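PDB 6USS: sulfatase from Bacteroides fragilis CAG:558, which probably hydrolyses aryl sulfate esters, as a calcium-dependent arylsulfatase of a human gut bacterium. Local coordinates for residues Ser85-Pro90 and Trp425-His430; Arg92-Leu95 and Asn100-Arg103; Leu95-Asn100 and Asn132-Val137; Val106-Tyr111 and Gln115-Pro120; Gly349-Gly354 and Thr441-Lys446. The protein carries 1 engineered substitution. One frame throughout, in Å; residues are numbered along the deposited sequence.

Overall arrangement
Four of the five contacts gather round helix 88-97 and the antiparallel sheet near the C-terminal end. Contacts 1, 2 and 3 use that helix; contacts 2 and 3 share Leu-95 and Asn-100, centres about 7 Å apart. Contacts 1 and 5 meet through neighbouring strands 422-427 and 441-446, centres about 10 Å apart. Contact 4, after helix 101-104, touches contact 1 and lies about 19 Å from contact 5, centre to centre. Along the chain, contacts 2, 3 and 4 nest inside the loop closed by contact 1, while contact 5 alternates segments with it. The helix start, with the calcium-bound residue, lies next to a strand over 300 residues away, and its end packs on strand 133-135.

Contact 1: Ser85-Pro90 and Trp425-His430; sequences SSICSP and WNFPNH. Engineered in segment 85-90: Cys-88 (natural residue Ser). With CA (calcium ion), chain C.
Ser-85 and Ile-87 meet Trp-425 and Phe-427 without a direct hydrogen bond, a case of a metal-site turn resting on a strand through carbon contacts and one water. The indole of Trp-425 can be followed outward. Its CB points toward segment 85-90, and CG stands anti to the carbonyl carbon (chi1 -57°), which carries the pyrrole part of the ring up to Ser-85. There Trp-425 CD1 comes 3.9 Å from Ser-85 CA, which lies at the ring edge and in its plane, and CD1 is 4.1 Å from Ser-85 OG. The next atom, NE1, donates to the backbone O of Ala-84, so the edge that meets Ser-85 is also held by a polar bond. Beyond it the six-membered ring, the tip, lies among Val-356, Thr-443 and Arg-445. Two residues along the same strand, Phe-427 reaches Ile-87 by its ring atom CE1, 4.0 Å from Ile-87 CG1; the two side chains cross obliquely. CB of Asn-429 lies over one face of this phenyl ring, toward its rim.

This is the sulfatase fold at its metal site: Ile-87 is the N-cap residue of helix 88-97, and the engineered Cys-88, serine in the natural sequence, begins the helix and binds the calcium ion through SG at 2.1 Å, a distance unusually short and of doubtful accuracy. Asp-42, Asp-43, Asp-322 and Asn-323 complete the site. A water between the segments is hydrogen-bonded to Ser-85 OG at 2.9 Å and accepts a weak bond from Asn-426 N at 3.4 Å. Strand 422-427 is itself paired with 441-446.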
# COMPACT_ATOMS: atom_id res chain seq x y z
N SER A 85 -22.35 -15.69 -0.31
CA SER A 85 -22.16 -17.11 -0.58
C SER A 85 -21.98 -17.85 0.74
O SER A 85 -21.91 -17.26 1.82
CB SER A 85 -20.97 -17.36 -1.52
OG SER A 85 -21.19 -16.77 -2.80
N SER A 86 -21.93 -19.18 0.66
CA SER A 86 -21.95 -19.98 1.88
C SER A 86 -20.56 -20.19 2.47
O SER A 86 -20.44 -20.83 3.52
CB SER A 86 -22.62 -21.33 1.63
OG SER A 86 -21.93 -22.11 0.69
N ILE A 87 -19.52 -19.64 1.85
CA ILE A 87 -18.12 -19.87 2.23
C ILE A 87 -17.36 -18.56 2.07
O ILE A 87 -17.65 -17.76 1.17
CB ILE A 87 -17.51 -20.99 1.36
CG1 ILE A 87 -18.06 -22.35 1.80
CG2 ILE A 87 -15.99 -20.99 1.40
CD1 ILE A 87 -17.72 -22.70 3.22
N CYS A 88 -16.37 -18.34 2.96
CA CYS A 88 -15.67 -17.05 3.06
C CYS A 88 -15.13 -16.57 1.71
O CYS A 88 -15.29 -15.39 1.35
CB CYS A 88 -14.51 -17.14 4.04
SG CYS A 88 -14.87 -17.89 5.65
N SER A 89 -14.48 -17.44 0.95
CA SER A 89 -13.71 -16.96 -0.19
C SER A 89 -14.60 -16.44 -1.32
O SER A 89 -14.34 -15.32 -1.79
CB SER A 89 -12.75 -18.06 -0.67
OG SER A 89 -11.62 -18.15 0.18
N PRO A 90 -15.63 -17.16 -1.79
CA PRO A 90 -16.48 -16.55 -2.84
C PRO A 90 -17.14 -15.27 -2.40
O PRO A 90 -17.27 -14.34 -3.21
CB PRO A 90 -17.50 -17.65 -3.15
CG PRO A 90 -17.49 -18.54 -1.97
CD PRO A 90 -16.04 -18.55 -1.52
N TRP A 425 -25.94 -18.61 -7.18
CA TRP A 425 -24.80 -19.20 -6.49
C TRP A 425 -24.28 -20.39 -7.29
O TRP A 425 -25.06 -21.13 -7.92
CB TRP A 425 -25.13 -19.67 -5.09
CG TRP A 425 -25.68 -18.66 -4.15
CD1 TRP A 425 -25.03 -18.11 -3.08
CD2 TRP A 425 -27.01 -18.12 -4.15
NE1 TRP A 425 -25.87 -17.25 -2.42
CE2 TRP A 425 -27.09 -17.24 -3.05
CE3 TRP A 425 -28.14 -18.31 -4.96
CZ2 TRP A 425 -28.26 -16.52 -2.76
CZ3 TRP A 425 -29.29 -17.59 -4.66
CH2 TRP A 425 -29.34 -16.71 -3.57
N ASN A 426 -22.97 -20.60 -7.25
CA ASN A 426 -22.36 -21.79 -7.83
C ASN A 426 -21.29 -22.31 -6.89
O ASN A 426 -20.34 -21.58 -6.57
CB ASN A 426 -21.75 -21.51 -9.20
CG ASN A 426 -21.42 -22.79 -9.93
OD1 ASN A 426 -22.08 -23.80 -9.72
ND2 ASN A 426 -20.39 -22.77 -10.75
N PHE A 427 -21.43 -23.56 -6.46
CA PHE A 427 -20.45 -24.25 -5.62
C PHE A 427 -20.11 -25.59 -6.26
O PHE A 427 -20.57 -26.65 -5.80
CB PHE A 427 -20.97 -24.44 -4.19
CG PHE A 427 -19.90 -24.85 -3.20
CD1 PHE A 427 -19.07 -23.91 -2.62
CD2 PHE A 427 -19.75 -26.20 -2.85
CE1 PHE A 427 -18.07 -24.29 -1.69
CE2 PHE A 427 -18.76 -26.61 -1.93
CZ PHE A 427 -17.92 -25.66 -1.36
N PRO A 428 -19.32 -25.58 -7.31
CA PRO A 428 -18.87 -26.83 -7.93
C PRO A 428 -17.64 -27.41 -7.23
O PRO A 428 -16.61 -27.66 -7.84
CB PRO A 428 -18.54 -26.40 -9.37
CG PRO A 428 -18.07 -24.97 -9.21
CD PRO A 428 -18.77 -24.39 -7.99
N ASN A 429 -17.76 -27.60 -5.91
CA ASN A 429 -16.62 -27.89 -5.06
C ASN A 429 -17.01 -28.91 -4.00
O ASN A 429 -18.17 -29.34 -3.91
CB ASN A 429 -16.11 -26.61 -4.40
CG ASN A 429 -15.51 -25.66 -5.38
OD1 ASN A 429 -16.23 -24.91 -6.06
ND2 ASN A 429 -14.18 -25.70 -5.51
N HIS A 430 -16.05 -29.30 -3.17
CA HIS A 430 -16.30 -30.25 -2.09
C HIS A 430 -15.80 -29.64 -0.78
O HIS A 430 -14.59 -29.66 -0.50
CB HIS A 430 -15.65 -31.60 -2.37
CG HIS A 430 -16.30 -32.75 -1.66
ND1 HIS A 430 -15.79 -34.03 -1.69
CD2 HIS A 430 -17.43 -32.82 -0.91
CE1 HIS A 430 -16.57 -34.83 -0.99
NE2 HIS A 430 -17.57 -34.12 -0.51
CA CA C . -16.55 -16.95 6.57
O HOH W 1 -21.82 -19.08 -4.44

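Contact 2: Arg92-Leu95 and Asn100-Arg103; sequences RCSL and NAAR
Ser-94 OG comes up to the backbone of Ala-101 where helix 88-97 gives way to the short helix 101-104, an example of two helices joined by a short connection, 98-100, that a serine side chain closes from within. The hydroxyl of Ser-94 stands anti to its own carbonyl carbon and beside its backbone N (chi1 -71°). This conformation aims OG across the connection and back along the helix at once. On the far side, Ser-94 OG lies 3.4 Å from Ala-101 N, at an angle too poor for a hydrogen bond, and 4.0 Å from Ala-101 CB. A water links the two, though weakly on the serine side: it accepts from Ala-101 N at 2.9 Å and gives a weak bond to Ser-94 OG at 3.3 Å. Thr-99 O in the connection and Pro-90 O one helical turn back share the single proton of the same hydroxyl, which is also hydrogen-bonded to His-104 NE2.

Asn-100 is the N-cap of the second helix. Its side chain is extended away from the backbone N (chi1 176°), and Asn-100 OD1 accepts from Ala-102 N at 3.0 Å. The donor sits above the carbonyl plane, 53° out of it. On its other arm, ND2 donates to Tyr-424 O and to Glu-381 OE1, which fixes the rotation of the amide and tells its oxygen from its nitrogen.

At this helix start the two backbone N-H groups of Ala-101 and Ala-102 are therefore served differently, one by a water and one by the cap, while several partners grip the buried hydroxyl of Ser-94.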
# COMPACT_ATOMS: atom_id res chain seq x y z
N ARG A 92 -16.06 -12.95 -0.10
CA ARG A 92 -15.15 -11.82 0.04
C ARG A 92 -14.62 -11.36 -1.31
O ARG A 92 -14.52 -10.15 -1.56
CB ARG A 92 -14.03 -12.17 1.02
CG ARG A 92 -14.46 -12.02 2.50
CD ARG A 92 -13.74 -12.96 3.45
NE ARG A 92 -14.50 -13.21 4.67
CZ ARG A 92 -14.58 -12.38 5.70
NH1 ARG A 92 -13.92 -11.22 5.67
NH2 ARG A 92 -15.30 -12.70 6.77
N CYS A 93 -14.31 -12.30 -2.22
CA CYS A 93 -13.86 -11.94 -3.56
C CYS A 93 -14.95 -11.26 -4.38
O CYS A 93 -14.66 -10.36 -5.18
CB CYS A 93 -13.36 -13.19 -4.28
SG CYS A 93 -11.83 -13.83 -3.61
N SER A 94 -16.21 -11.65 -4.19
CA SER A 94 -17.30 -10.96 -4.84
C SER A 94 -17.43 -9.52 -4.34
O SER A 94 -17.70 -8.60 -5.12
CB SER A 94 -18.61 -11.73 -4.63
OG SER A 94 -18.61 -12.93 -5.39
N LEU A 95 -17.26 -9.32 -3.02
CA LEU A 95 -17.31 -7.98 -2.45
C LEU A 95 -16.25 -7.09 -3.07
O LEU A 95 -16.53 -5.96 -3.51
CB LEU A 95 -17.09 -8.06 -0.94
CG LEU A 95 -16.66 -6.73 -0.31
CD1 LEU A 95 -17.85 -5.79 -0.17
CD2 LEU A 95 -15.99 -6.96 1.02
N ASN A 100 -20.11 -11.78 -9.47
CA ASN A 100 -20.76 -12.96 -8.92
C ASN A 100 -19.77 -14.13 -8.84
O ASN A 100 -18.89 -14.28 -9.69
CB ASN A 100 -21.97 -13.36 -9.77
CG ASN A 100 -22.64 -14.65 -9.27
OD1 ASN A 100 -22.40 -15.73 -9.82
ND2 ASN A 100 -23.46 -14.54 -8.24
N ALA A 101 -19.92 -14.97 -7.81
CA ALA A 101 -18.93 -16.02 -7.56
C ALA A 101 -18.77 -16.96 -8.75
O ALA A 101 -17.66 -17.45 -9.03
CB ALA A 101 -19.30 -16.79 -6.29
N ALA A 102 -19.85 -17.23 -9.47
CA ALA A 102 -19.76 -18.15 -10.60
C ALA A 102 -18.75 -17.65 -11.62
O ALA A 102 -18.01 -18.43 -12.21
CB ALA A 102 -21.13 -18.36 -11.25
N ARG A 103 -18.68 -16.32 -11.80
CA ARG A 103 -17.77 -15.74 -12.77
C ARG A 103 -16.33 -15.71 -12.26
O ARG A 103 -15.40 -16.00 -13.03
CB ARG A 103 -18.23 -14.33 -13.14
CG ARG A 103 -17.33 -13.66 -14.14
CD ARG A 103 -17.53 -12.16 -14.15
NE ARG A 103 -18.92 -11.78 -14.41
CZ ARG A 103 -19.49 -11.84 -15.60
NH1 ARG A 103 -18.79 -12.28 -16.64
NH2 ARG A 103 -20.75 -11.47 -15.77
O HOH W 2 -21.71 -14.02 -5.76

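Contact 3: Leu95-Asn100 and Asn132-Val137; sequences LITGTN and NGVCQV
Val-134 covers the end of helix 88-97 with its two methyls, meeting Ile-96 and Thr-97. The contact is a helix C-terminus packed on one strand of a small two-stranded parallel sheet, 133-135 with 143-145, inside the sulfatase domain.

The apolar contacts come first, since no hydrogen bond spans the two segments. CG2 of Val-134 lies 3.9 Å from CG2 of Ile-96, the branch methyl of the isoleucine, and the two side chains approach at a slant. Against Thr-97 the geometry differs: the side chains reach tip to tip, with Thr-97 CG2 4.0 Å from Val-134 CG1 and 4.1 Å from Val-134 CB. The methyl of Thr-97 thus sits against the branch point of the valine, near both of its arms. Outside the two segments, Val-134 CG1 also packs on Cys-93 SG, a turn earlier in the helix, and on Val-106.

Thr-97 also makes polar contacts to its own chain. It turns its methyl anti to the carbonyl carbon and sets OG1 between the backbone N and that carbon (chi1 68°), so one side chain offers a greasy face to the strand and a hydroxyl to its own helix. That hydroxyl is hydrogen-bonded to Cys-93 O. Gly-98 then leaves the helix with a positive phi of 66°, and a weak bond of 3.4 Å from Thr-99 N to Thr-97 OG1 spans the glycine.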
# COMPACT_ATOMS: atom_id res chain seq x y z
N LEU A 95 -17.26 -9.32 -3.02
CA LEU A 95 -17.31 -7.98 -2.45
C LEU A 95 -16.25 -7.09 -3.07
O LEU A 95 -16.53 -5.96 -3.51
CB LEU A 95 -17.09 -8.06 -0.94
CG LEU A 95 -16.66 -6.73 -0.31
CD1 LEU A 95 -17.85 -5.79 -0.17
CD2 LEU A 95 -15.99 -6.96 1.02
N ILE A 96 -15.01 -7.58 -3.12
CA ILE A 96 -13.87 -6.78 -3.55
C ILE A 96 -13.81 -6.60 -5.07
O ILE A 96 -13.18 -5.65 -5.55
CB ILE A 96 -12.59 -7.43 -2.98
CG1 ILE A 96 -11.56 -6.35 -2.62
CG2 ILE A 96 -12.02 -8.45 -3.95
CD1 ILE A 96 -11.96 -5.49 -1.44
N THR A 97 -14.49 -7.46 -5.84
CA THR A 97 -14.45 -7.39 -7.29
C THR A 97 -15.79 -7.06 -7.92
O THR A 97 -15.83 -6.87 -9.14
CB THR A 97 -13.96 -8.72 -7.90
OG1 THR A 97 -14.94 -9.74 -7.68
CG2 THR A 97 -12.60 -9.16 -7.32
N GLY A 98 -16.88 -7.03 -7.16
CA GLY A 98 -18.18 -6.74 -7.75
C GLY A 98 -18.68 -7.79 -8.71
O GLY A 98 -19.59 -7.52 -9.50
N THR A 99 -18.12 -8.99 -8.63
CA THR A 99 -18.36 -10.09 -9.54
C THR A 99 -19.13 -11.17 -8.80
O THR A 99 -18.88 -11.41 -7.61
CB THR A 99 -17.00 -10.63 -10.06
OG1 THR A 99 -16.53 -9.80 -11.14
CG2 THR A 99 -17.10 -12.03 -10.54
N ASN A 100 -20.11 -11.78 -9.47
CA ASN A 100 -20.76 -12.96 -8.92
C ASN A 100 -19.77 -14.13 -8.84
O ASN A 100 -18.89 -14.28 -9.69
CB ASN A 100 -21.97 -13.36 -9.77
CG ASN A 100 -22.64 -14.65 -9.27
OD1 ASN A 100 -22.40 -15.73 -9.82
ND2 ASN A 100 -23.46 -14.54 -8.24
N ASN A 132 -6.20 -19.69 -6.26
CA ASN A 132 -5.29 -18.64 -5.85
C ASN A 132 -5.99 -17.32 -5.58
O ASN A 132 -5.32 -16.38 -5.12
CB ASN A 132 -4.20 -18.43 -6.90
CG ASN A 132 -3.09 -19.47 -6.81
OD1 ASN A 132 -3.03 -20.27 -5.86
ND2 ASN A 132 -2.23 -19.49 -7.82
N GLY A 133 -7.29 -17.21 -5.87
CA GLY A 133 -8.05 -16.06 -5.39
C GLY A 133 -8.18 -14.95 -6.41
O GLY A 133 -8.36 -15.21 -7.60
N VAL A 134 -8.10 -13.70 -5.98
CA VAL A 134 -8.16 -12.59 -6.91
C VAL A 134 -6.92 -11.73 -6.72
O VAL A 134 -6.27 -11.74 -5.68
CB VAL A 134 -9.44 -11.74 -6.71
CG1 VAL A 134 -10.68 -12.64 -6.76
CG2 VAL A 134 -9.35 -10.94 -5.40
N CYS A 135 -6.60 -10.96 -7.76
CA CYS A 135 -5.56 -9.95 -7.71
C CYS A 135 -5.88 -8.92 -8.79
O CYS A 135 -6.84 -9.07 -9.55
CB CYS A 135 -4.18 -10.57 -7.89
SG CYS A 135 -3.97 -11.38 -9.51
N GLN A 136 -5.06 -7.87 -8.86
CA GLN A 136 -5.29 -6.80 -9.83
C GLN A 136 -4.33 -6.85 -11.00
O GLN A 136 -4.36 -5.96 -11.84
CB GLN A 136 -5.19 -5.43 -9.16
CG GLN A 136 -6.19 -5.16 -8.07
CD GLN A 136 -6.24 -3.68 -7.68
OE1 GLN A 136 -7.01 -2.90 -8.27
NE2 GLN A 136 -5.40 -3.28 -6.71
N VAL A 137 -3.47 -7.87 -11.07
CA VAL A 137 -2.50 -7.99 -12.15
C VAL A 137 -2.85 -9.20 -13.01
O VAL A 137 -3.59 -10.09 -12.55
CB VAL A 137 -1.07 -8.10 -11.59
CG1 VAL A 137 -0.67 -6.78 -11.02
CG2 VAL A 137 -1.02 -9.17 -10.53

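Contact 4: Val106-Tyr111 and Gln115-Pro120; sequences VTNWTY and QQTDRP
Thr-117 lies over one face of the Trp-109 indole while Asp-118 takes the amide of Asn-108. Together they pinch the irregular loop between helix 101-104 and strand 124-125, a non-repetitive part of the sulfatase fold; the Trp-109 side chain is about 8 Å from the calcium ion.

The threonine meets the ring over its face, its side chain crossing at a slant. Thr-117 CG2, the methyl, stands 3.6 Å from the centroid of the six-membered ring of Trp-109 and 10° off the normal, a CH-pi contact, and Thr-117 CB follows at 3.6 Å from Trp-109 CZ2. Trp-109 CG lies between its N and carbonyl carbon (chi1 69°), which brings ring and main-chain oxygen to the same threonine. Thr-117 OG1 accordingly donates to Trp-109 O at 2.8 Å, in the carbonyl plane.

Asn-108 and Asp-118 run past each other in opposite directions, their amide and carboxylate planes 64° apart. Asn-108 ND2 gives a nearly straight bond to Asp-118 OD2, 2.9 Å long, leaving in the plane of the amide but arriving above that of the carboxylate. Asp-118 OD1 accepts from Trp-129 NE1, and OD2 also takes bonds from Asn-429 ND2 and His-430 N, tying the loop to segment 425-430. At the other end of the amide, Asn-108 OD1 accepts from Trp-109 N over a short 2.6 Å, the donor standing above the carbonyl plane.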
# COMPACT_ATOMS: atom_id res chain seq x y z
N VAL A 106 -13.53 -18.24 -7.64
CA VAL A 106 -12.98 -18.50 -6.32
C VAL A 106 -14.14 -19.01 -5.47
O VAL A 106 -14.68 -18.28 -4.64
CB VAL A 106 -12.33 -17.25 -5.70
CG1 VAL A 106 -11.39 -17.63 -4.61
CG2 VAL A 106 -11.61 -16.44 -6.75
N THR A 107 -14.56 -20.26 -5.70
CA THR A 107 -15.84 -20.78 -5.24
C THR A 107 -15.73 -21.63 -3.98
O THR A 107 -16.76 -22.00 -3.41
CB THR A 107 -16.54 -21.60 -6.34
OG1 THR A 107 -15.60 -22.44 -7.01
CG2 THR A 107 -17.22 -20.68 -7.37
N ASN A 108 -14.52 -21.96 -3.54
CA ASN A 108 -14.31 -22.58 -2.24
C ASN A 108 -13.20 -21.82 -1.54
O ASN A 108 -12.61 -20.89 -2.11
CB ASN A 108 -14.01 -24.07 -2.40
CG ASN A 108 -14.24 -24.83 -1.14
OD1 ASN A 108 -14.48 -24.25 -0.07
ND2 ASN A 108 -14.13 -26.16 -1.23
N TRP A 109 -12.88 -22.19 -0.30
CA TRP A 109 -11.96 -21.35 0.47
C TRP A 109 -10.50 -21.55 0.07
O TRP A 109 -10.06 -22.66 -0.24
CB TRP A 109 -12.15 -21.58 1.98
CG TRP A 109 -11.71 -22.91 2.50
CD1 TRP A 109 -12.48 -24.04 2.62
CD2 TRP A 109 -10.42 -23.24 3.01
NE1 TRP A 109 -11.73 -25.06 3.16
CE2 TRP A 109 -10.46 -24.60 3.42
CE3 TRP A 109 -9.22 -22.52 3.18
CZ2 TRP A 109 -9.35 -25.25 3.96
CZ3 TRP A 109 -8.13 -23.17 3.73
CH2 TRP A 109 -8.20 -24.53 4.11
N THR A 110 -9.74 -20.46 0.05
CA THR A 110 -8.37 -20.46 -0.44
C THR A 110 -7.37 -20.29 0.69
O THR A 110 -7.66 -19.65 1.72
CB THR A 110 -8.15 -19.35 -1.46
OG1 THR A 110 -8.19 -18.08 -0.79
CG2 THR A 110 -9.23 -19.37 -2.51
N TYR A 111 -6.17 -20.90 0.50
CA TYR A 111 -4.92 -20.51 1.16
C TYR A 111 -3.70 -21.08 0.42
O TYR A 111 -2.87 -20.30 -0.06
CB TYR A 111 -4.90 -20.91 2.64
CG TYR A 111 -3.68 -20.36 3.35
CD1 TYR A 111 -3.73 -19.14 4.04
CD2 TYR A 111 -2.47 -21.04 3.32
CE1 TYR A 111 -2.61 -18.63 4.68
CE2 TYR A 111 -1.34 -20.54 3.95
CZ TYR A 111 -1.42 -19.34 4.62
OH TYR A 111 -0.30 -18.85 5.23
N GLN A 115 -3.07 -25.09 -4.91
CA GLN A 115 -3.67 -26.35 -4.47
C GLN A 115 -5.12 -26.16 -4.08
O GLN A 115 -5.49 -25.14 -3.49
CB GLN A 115 -2.92 -26.97 -3.28
CG GLN A 115 -1.46 -27.28 -3.52
CD GLN A 115 -0.72 -27.51 -2.21
OE1 GLN A 115 -0.90 -28.55 -1.56
NE2 GLN A 115 0.09 -26.52 -1.78
N GLN A 116 -5.94 -27.16 -4.42
CA GLN A 116 -7.34 -27.20 -4.03
C GLN A 116 -7.47 -27.66 -2.57
O GLN A 116 -6.94 -28.70 -2.20
CB GLN A 116 -8.11 -28.15 -4.95
CG GLN A 116 -8.12 -27.72 -6.41
CD GLN A 116 -8.71 -28.76 -7.36
OE1 GLN A 116 -8.84 -29.93 -7.01
NE2 GLN A 116 -9.07 -28.32 -8.56
N THR A 117 -8.18 -26.87 -1.75
CA THR A 117 -8.54 -27.29 -0.40
C THR A 117 -9.72 -28.27 -0.35
O THR A 117 -10.01 -28.83 0.72
CB THR A 117 -8.88 -26.08 0.46
OG1 THR A 117 -10.04 -25.45 -0.10
CG2 THR A 117 -7.73 -25.08 0.52
N ASP A 118 -10.41 -28.46 -1.48
CA ASP A 118 -11.56 -29.35 -1.55
C ASP A 118 -11.29 -30.73 -0.95
O ASP A 118 -10.23 -31.32 -1.17
CB ASP A 118 -11.98 -29.51 -3.01
CG ASP A 118 -12.27 -28.17 -3.68
OD1 ASP A 118 -11.33 -27.57 -4.26
OD2 ASP A 118 -13.42 -27.71 -3.59
N ARG A 119 -12.27 -31.24 -0.21
CA ARG A 119 -12.23 -32.61 0.26
C ARG A 119 -12.21 -33.58 -0.93
O ARG A 119 -12.84 -33.32 -1.95
CB ARG A 119 -13.44 -32.90 1.15
CG ARG A 119 -13.55 -34.33 1.62
CD ARG A 119 -14.46 -34.46 2.84
NE ARG A 119 -15.70 -33.70 2.75
CZ ARG A 119 -16.93 -34.24 2.78
NH1 ARG A 119 -17.08 -35.56 2.88
NH2 ARG A 119 -18.01 -33.45 2.70
N PRO A 120 -11.44 -34.67 -0.85
CA PRO A 120 -11.46 -35.66 -1.93
C PRO A 120 -12.81 -36.35 -2.08
O PRO A 120 -13.56 -36.56 -1.11
CB PRO A 120 -10.37 -36.66 -1.51
CG PRO A 120 -9.47 -35.88 -0.66
CD PRO A 120 -10.32 -34.89 0.08

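Contact 5: Gly349-Gly354 and Thr441-Lys446; sequences GSAYEG and TCTVRK
Strand 441-446, an inner strand of the four-stranded antiparallel sheet, faces the loop that leads into the short helix 353-356. The loop opens with an ST turn, in which Ser-350 OG accepts from Tyr-352 N at 3.0 Å, presenting Ala-351 to the strand. CB of Ala-351 lies against two threonine hydroxyls at alternate positions of the strand, Thr-443 OG1 at 3.5 Å and Thr-441 OG1 at 3.9 Å. The two threonines reach it by different rotations: in Thr-443 the hydroxyl is anti to the carbonyl carbon (chi1 -58°), whereas in Thr-441 it falls between N and that carbon (chi1 57°).

Farther along, the contact becomes charged but indirect. Glu-353 OE1 and Arg-445 NH1 are 4.4 Å apart, too far for a salt bridge, and a water spans the gap. It donates to Glu-353 OE2 at 2.7 Å and accepts from Arg-445 NH1 at 2.9 Å, lying at the edge of the guanidinium and in its plane. Each group has other partners: Glu-353 forms salt bridges with Arg-357 and Lys-450, its OE1 also bonding to Tyr-83 OH, and Arg-445 donates through NE to Gly-447 O and through NH2 to Gln-81 OE1. Such a cluster would be expected to favour the ionised carboxylate. Buried and away from the calcium site, the loop before helix 353-356 thus packs on the face of the C-terminal antiparallel sheet.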
# COMPACT_ATOMS: atom_id res chain seq x y z
N GLY A 349 -21.61 -23.43 4.42
CA GLY A 349 -21.40 -24.46 3.42
C GLY A 349 -22.65 -24.91 2.69
O GLY A 349 -22.53 -25.58 1.66
N SER A 350 -23.83 -24.57 3.20
CA SER A 350 -25.10 -24.98 2.62
C SER A 350 -25.62 -23.94 1.64
O SER A 350 -25.45 -22.74 1.83
CB SER A 350 -26.17 -25.20 3.69
OG SER A 350 -27.30 -25.83 3.12
N ALA A 351 -26.28 -24.43 0.60
CA ALA A 351 -27.03 -23.52 -0.26
C ALA A 351 -28.37 -23.14 0.34
O ALA A 351 -29.03 -22.24 -0.19
CB ALA A 351 -27.21 -24.15 -1.65
N TYR A 352 -28.78 -23.80 1.43
CA TYR A 352 -29.97 -23.41 2.17
C TYR A 352 -29.79 -22.01 2.76
O TYR A 352 -28.68 -21.47 2.83
CB TYR A 352 -30.26 -24.43 3.27
CG TYR A 352 -30.79 -25.75 2.76
CD1 TYR A 352 -31.26 -25.85 1.45
CD2 TYR A 352 -30.81 -26.89 3.56
CE1 TYR A 352 -31.74 -27.05 0.95
CE2 TYR A 352 -31.29 -28.10 3.07
CZ TYR A 352 -31.76 -28.17 1.76
OH TYR A 352 -32.25 -29.35 1.23
N GLU A 353 -30.90 -21.41 3.21
CA GLU A 353 -30.85 -20.04 3.73
C GLU A 353 -29.91 -19.91 4.92
O GLU A 353 -29.34 -18.83 5.16
CB GLU A 353 -32.25 -19.57 4.14
CG GLU A 353 -33.24 -19.52 2.98
CD GLU A 353 -33.00 -18.33 2.05
OE1 GLU A 353 -33.42 -17.19 2.41
OE2 GLU A 353 -32.40 -18.53 0.98
N GLY A 354 -29.74 -20.98 5.69
CA GLY A 354 -28.83 -20.94 6.83
C GLY A 354 -27.40 -20.68 6.42
O GLY A 354 -26.61 -20.16 7.22
N THR A 441 -23.33 -27.73 -5.75
CA THR A 441 -24.64 -27.22 -6.13
C THR A 441 -24.48 -25.94 -6.94
O THR A 441 -23.46 -25.25 -6.86
CB THR A 441 -25.51 -26.90 -4.91
OG1 THR A 441 -24.81 -25.96 -4.07
CG2 THR A 441 -25.85 -28.15 -4.12
N CYS A 442 -25.52 -25.61 -7.69
CA CYS A 442 -25.78 -24.23 -8.07
C CYS A 442 -27.22 -23.91 -7.70
O CYS A 442 -28.08 -24.78 -7.63
CB CYS A 442 -25.53 -23.98 -9.57
SG CYS A 442 -26.14 -25.32 -10.57
N THR A 443 -27.47 -22.62 -7.50
CA THR A 443 -28.74 -22.15 -6.98
C THR A 443 -29.14 -20.89 -7.73
O THR A 443 -28.29 -20.02 -7.99
CB THR A 443 -28.63 -21.84 -5.49
OG1 THR A 443 -28.20 -23.02 -4.80
CG2 THR A 443 -29.96 -21.41 -4.93
N VAL A 444 -30.42 -20.78 -8.07
CA VAL A 444 -31.01 -19.51 -8.47
C VAL A 444 -32.18 -19.16 -7.54
O VAL A 444 -32.99 -20.03 -7.19
CB VAL A 444 -31.46 -19.51 -9.94
CG1 VAL A 444 -32.50 -20.64 -10.20
CG2 VAL A 444 -32.02 -18.14 -10.32
N ARG A 445 -32.24 -17.89 -7.14
CA ARG A 445 -33.38 -17.31 -6.45
C ARG A 445 -33.99 -16.25 -7.34
O ARG A 445 -33.27 -15.45 -7.94
CB ARG A 445 -32.96 -16.69 -5.12
CG ARG A 445 -34.04 -15.89 -4.44
CD ARG A 445 -35.16 -16.79 -3.94
NE ARG A 445 -36.19 -16.01 -3.27
CZ ARG A 445 -36.05 -15.43 -2.08
NH1 ARG A 445 -34.93 -15.55 -1.37
NH2 ARG A 445 -37.05 -14.72 -1.58
N LYS A 446 -35.32 -16.24 -7.45
CA LYS A 446 -35.99 -15.27 -8.31
C LYS A 446 -37.41 -15.13 -7.80
O LYS A 446 -38.18 -16.09 -7.85
CB LYS A 446 -35.97 -15.73 -9.77
CG LYS A 446 -36.70 -14.80 -10.74
CD LYS A 446 -37.20 -15.59 -11.96
CE LYS A 446 -36.91 -14.89 -13.30
NZ LYS A 446 -36.96 -13.41 -13.22
O HOH W 3 -32.62 -17.30 -1.44